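Local coordinates for protein cyanuric acid amidohydrolase (Azorhizobium caulinodans, PDB 4NQ3) that hydrolyses cyanuric acid, opening its s-triazine ring to give carboxybiuret, which loses carbon dioxide to become biuret in atrazine breakdown, at residues 117-127 and 157-165. Numbering follows the deposited sequence.
Sequences LPFEALGRMGQ and CPLLTAMRV. With SO4 (sulfate ion), chain H.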
loop_
_atom_site.group_PDB
_atom_site.type_symbol
_atom_site.label_atom_id
_atom_site.label_comp_id
_atom_site.label_asym_id
_atom_site.label_seq_id
_atom_site.Cartn_x
_atom_site.Cartn_y
_atom_site.Cartn_z
ATOM N N LEU A 117 19.186 -3.957 -23.884
ATOM C CA LEU A 117 19.760 -2.686 -23.462
ATOM C C LEU A 117 20.708 -2.892 -22.298
ATOM O O LEU A 117 20.257 -3.293 -21.214
ATOM C CB LEU A 117 18.650 -1.722 -23.040
ATOM C CG LEU A 117 19.107 -0.409 -22.415
ATOM C CD1 LEU A 117 19.740 0.482 -23.461
ATOM C CD2 LEU A 117 17.957 0.287 -21.695
ATOM N N PRO A 118 22.008 -2.602 -22.504
ATOM C CA PRO A 118 23.029 -2.643 -21.439
ATOM C C PRO A 118 22.570 -1.837 -20.230
ATOM O O PRO A 118 22.090 -0.723 -20.414
ATOM C CB PRO A 118 24.252 -2.002 -22.082
ATOM C CG PRO A 118 24.022 -2.124 -23.562
ATOM C CD PRO A 118 22.538 -2.060 -23.765
ATOM N N PHE A 119 22.673 -2.398 -19.031
ATOM C CA PHE A 119 22.136 -1.739 -17.840
ATOM C C PHE A 119 22.743 -0.357 -17.622
ATOM O O PHE A 119 22.139 0.511 -16.988
ATOM C CB PHE A 119 22.371 -2.607 -16.606
ATOM C CG PHE A 119 21.523 -3.841 -16.562
ATOM C CD1 PHE A 119 20.291 -3.870 -17.184
ATOM C CD2 PHE A 119 21.986 -4.993 -15.935
ATOM C CE1 PHE A 119 19.508 -5.016 -17.144
ATOM C CE2 PHE A 119 21.218 -6.152 -15.901
ATOM C CZ PHE A 119 19.985 -6.166 -16.508
ATOM N N GLU A 120 23.938 -0.145 -18.152
ATOM C CA GLU A 120 24.620 1.127 -17.941
ATOM C C GLU A 120 24.262 2.131 -19.028
ATOM O O GLU A 120 24.757 3.263 -19.022
ATOM C CB GLU A 120 26.126 0.917 -17.868
ATOM C CG GLU A 120 26.722 0.279 -19.099
ATOM C CD GLU A 120 26.627 -1.240 -19.085
ATOM O OE1 GLU A 120 27.499 -1.895 -19.702
ATOM O OE2 GLU A 120 25.695 -1.779 -18.434
ATOM N N ALA A 121 23.430 1.702 -19.975
ATOM C CA ALA A 121 22.917 2.608 -20.994
ATOM C C ALA A 121 21.544 3.184 -20.602
ATOM O O ALA A 121 21.143 4.231 -21.090
ATOM C CB ALA A 121 22.835 1.910 -22.318
ATOM N N LEU A 122 20.842 2.502 -19.708
ATOM C CA LEU A 122 19.488 2.903 -19.321
ATOM C C LEU A 122 19.533 4.297 -18.717
ATOM O O LEU A 122 20.406 4.603 -17.916
ATOM C CB LEU A 122 18.882 1.883 -18.339
ATOM C CG LEU A 122 17.465 2.133 -17.806
ATOM C CD1 LEU A 122 16.659 0.832 -17.716
ATOM C CD2 LEU A 122 17.517 2.825 -16.443
ATOM N N GLY A 123 18.626 5.164 -19.147
ATOM C CA GLY A 123 18.592 6.538 -18.651
ATOM C C GLY A 123 19.733 7.400 -19.190
ATOM O O GLY A 123 19.946 8.520 -18.736
ATOM N N ARG A 124 20.451 6.900 -20.191
ATOM C CA ARG A 124 21.574 7.645 -20.762
ATOM C C ARG A 124 21.507 7.661 -22.290
ATOM O O ARG A 124 20.620 7.046 -22.867
ATOM C CB ARG A 124 22.883 7.046 -20.267
ATOM C CG ARG A 124 23.042 7.151 -18.762
ATOM C CD ARG A 124 24.292 6.457 -18.323
ATOM N NE ARG A 124 24.640 6.704 -16.926
ATOM C CZ ARG A 124 25.332 5.842 -16.183
ATOM N NH1 ARG A 124 25.754 4.704 -16.706
ATOM N NH2 ARG A 124 25.620 6.107 -14.923
HETATM N N MSE A 125 22.422 8.360 -22.954
HETATM C CA MSE A 125 22.316 8.514 -24.416
HETATM C C MSE A 125 22.286 7.189 -25.179
HETATM O O MSE A 125 21.681 7.101 -26.253
HETATM C CB MSE A 125 23.460 9.364 -24.950
HETATM C CG MSE A 125 23.448 10.773 -24.410
HETATM SE SE MSE A 125 21.885 11.728 -24.983
HETATM C CE MSE A 125 22.103 11.575 -26.930
ATOM N N GLY A 126 22.938 6.165 -24.631
ATOM C CA GLY A 126 22.790 4.819 -25.162
ATOM C C GLY A 126 21.331 4.456 -25.426
ATOM O O GLY A 126 20.950 4.071 -26.533
ATOM N N GLN A 127 20.498 4.579 -24.403
ATOM C CA GLN A 127 19.088 4.260 -24.568
ATOM C C GLN A 127 18.414 5.175 -25.571
ATOM O O GLN A 127 17.644 4.721 -26.419
ATOM C CB GLN A 127 18.358 4.333 -23.232
ATOM C CG GLN A 127 16.914 3.963 -23.343
ATOM C CD GLN A 127 16.326 3.641 -21.995
ATOM O OE1 GLN A 127 16.844 4.102 -20.962
ATOM N NE2 GLN A 127 15.258 2.825 -21.981
ATOM N N CYS A 157 9.783 -0.125 -22.369
ATOM C CA CYS A 157 11.211 -0.085 -22.043
ATOM C C CYS A 157 11.506 -0.800 -20.735
ATOM O O CYS A 157 10.614 -1.000 -19.921
ATOM C CB CYS A 157 11.699 1.355 -21.942
ATOM S SG CYS A 157 10.694 2.313 -20.763
ATOM N N PRO A 158 12.779 -1.132 -20.502
ATOM C CA PRO A 158 13.163 -1.928 -19.337
ATOM C C PRO A 158 13.271 -1.086 -18.085
ATOM O O PRO A 158 12.881 0.082 -18.134
ATOM C CB PRO A 158 14.527 -2.501 -19.745
ATOM C CG PRO A 158 15.071 -1.520 -20.678
ATOM C CD PRO A 158 13.900 -0.973 -21.445
ATOM N N LEU A 159 13.725 -1.687 -16.982
ATOM C CA LEU A 159 13.975 -0.960 -15.738
ATOM C C LEU A 159 15.076 -1.671 -14.977
ATOM O O LEU A 159 15.553 -2.715 -15.413
ATOM C CB LEU A 159 12.705 -0.863 -14.890
ATOM C CG LEU A 159 12.018 -2.184 -14.493
ATOM C CD1 LEU A 159 12.786 -2.911 -13.395
ATOM C CD2 LEU A 159 10.598 -1.945 -14.071
ATOM N N LEU A 160 15.453 -1.133 -13.826
ATOM C CA LEU A 160 16.476 -1.763 -12.995
ATOM C C LEU A 160 15.918 -2.312 -11.673
ATOM O O LEU A 160 15.085 -1.684 -11.005
ATOM C CB LEU A 160 17.599 -0.771 -12.690
ATOM C CG LEU A 160 18.338 -0.206 -13.899
ATOM C CD1 LEU A 160 19.439 0.723 -13.447
ATOM C CD2 LEU A 160 18.919 -1.340 -14.725
ATOM N N THR A 161 16.373 -3.502 -11.311
ATOM C CA THR A 161 16.121 -4.042 -9.988
ATOM C C THR A 161 17.427 -4.032 -9.209
ATOM O O THR A 161 18.499 -3.840 -9.789
ATOM C CB THR A 161 15.592 -5.465 -10.038
ATOM O OG1 THR A 161 16.614 -6.301 -10.597
ATOM C CG2 THR A 161 14.311 -5.542 -10.883
ATOM N N ALA A 162 17.346 -4.256 -7.900
ATOM C CA ALA A 162 18.548 -4.315 -7.081
ATOM C C ALA A 162 19.554 -5.299 -7.692
ATOM O O ALA A 162 20.739 -4.969 -7.842
ATOM C CB ALA A 162 18.195 -4.707 -5.647
HETATM N N MSE A 163 19.067 -6.485 -8.073
HETATM C CA MSE A 163 19.929 -7.538 -8.608
HETATM C C MSE A 163 20.679 -7.046 -9.858
HETATM O O MSE A 163 21.880 -7.275 -10.012
HETATM C CB MSE A 163 19.113 -8.791 -8.927
HETATM C CG MSE A 163 19.935 -10.055 -9.188
HETATM SE SE MSE A 163 18.819 -11.639 -8.988
HETATM C CE MSE A 163 20.137 -13.029 -8.589
ATOM N N ARG A 164 19.971 -6.337 -10.726
ATOM C CA ARG A 164 20.539 -5.875 -11.980
ATOM C C ARG A 164 21.614 -4.796 -11.762
ATOM O O ARG A 164 22.622 -4.741 -12.474
ATOM C CB ARG A 164 19.415 -5.349 -12.869
ATOM C CG ARG A 164 18.526 -6.427 -13.389
ATOM C CD ARG A 164 17.469 -5.889 -14.311
ATOM N NE ARG A 164 16.401 -6.872 -14.456
ATOM C CZ ARG A 164 15.304 -6.715 -15.191
ATOM N NH1 ARG A 164 15.080 -5.602 -15.880
ATOM N NH2 ARG A 164 14.409 -7.678 -15.213
ATOM N N VAL A 165 21.385 -3.928 -10.788
ATOM C CA VAL A 165 22.360 -2.903 -10.452
ATOM C C VAL A 165 23.649 -3.546 -9.938
ATOM O O VAL A 165 24.752 -3.132 -10.298
ATOM C CB VAL A 165 21.822 -1.933 -9.404
ATOM C CG1 VAL A 165 22.968 -1.172 -8.757
ATOM C CG2 VAL A 165 20.786 -0.995 -10.028
HETATM S S SO4 H . 15.615 -9.713 -11.795
HETATM O O1 SO4 H . 14.902 -10.836 -12.417
HETATM O O2 SO4 H . 15.545 -9.738 -10.324
HETATM O O3 SO4 H . 14.962 -8.516 -12.310
HETATM O O4 SO4 H . 17.028 -9.702 -12.202
#
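Phe119 and Arg164 share chi1 -71°, each with CG anti to its carbonyl carbon; as the arginine is extended to NE, its stem crosses the ring at about a right angle. The contact probably lies within the second repeating unit of this cyclic amide hydrolase: the turn before helix 125-141 packs against the link from strand 150-157 to helix 162-170. Arg164 CB lies over one ring face in a CH-pi contact, 3.9 Å from the Phe119 centroid, with ring and guanidinium planes 7° apart. Arginine suits this place because its methylenes cover an aromatic while its polar end bonds elsewhere: Arg164 NH1 to Leu159 O (3.0 Å), NH2 to Ile229 O and, weakly, NE and NH2 both to O3 of a sulfate, probably from the crystallisation liquor. Branched Leu122 places CD2 4.0 Å from Leu160 CG and CD1 against Leu159 CA, whereas Leu117 CD2 meets the compact ring of Pro158 at CG (3.6 Å). Pro158 O is held by substrate-binding Ser227 and by Ser187, so this packing adjoins the active site. The Gln127 amide can donate and accept: NE2 reaches Ser187 and His234, and OE1 accepts a nearly straight bond from Gly123 N at 2.8 Å.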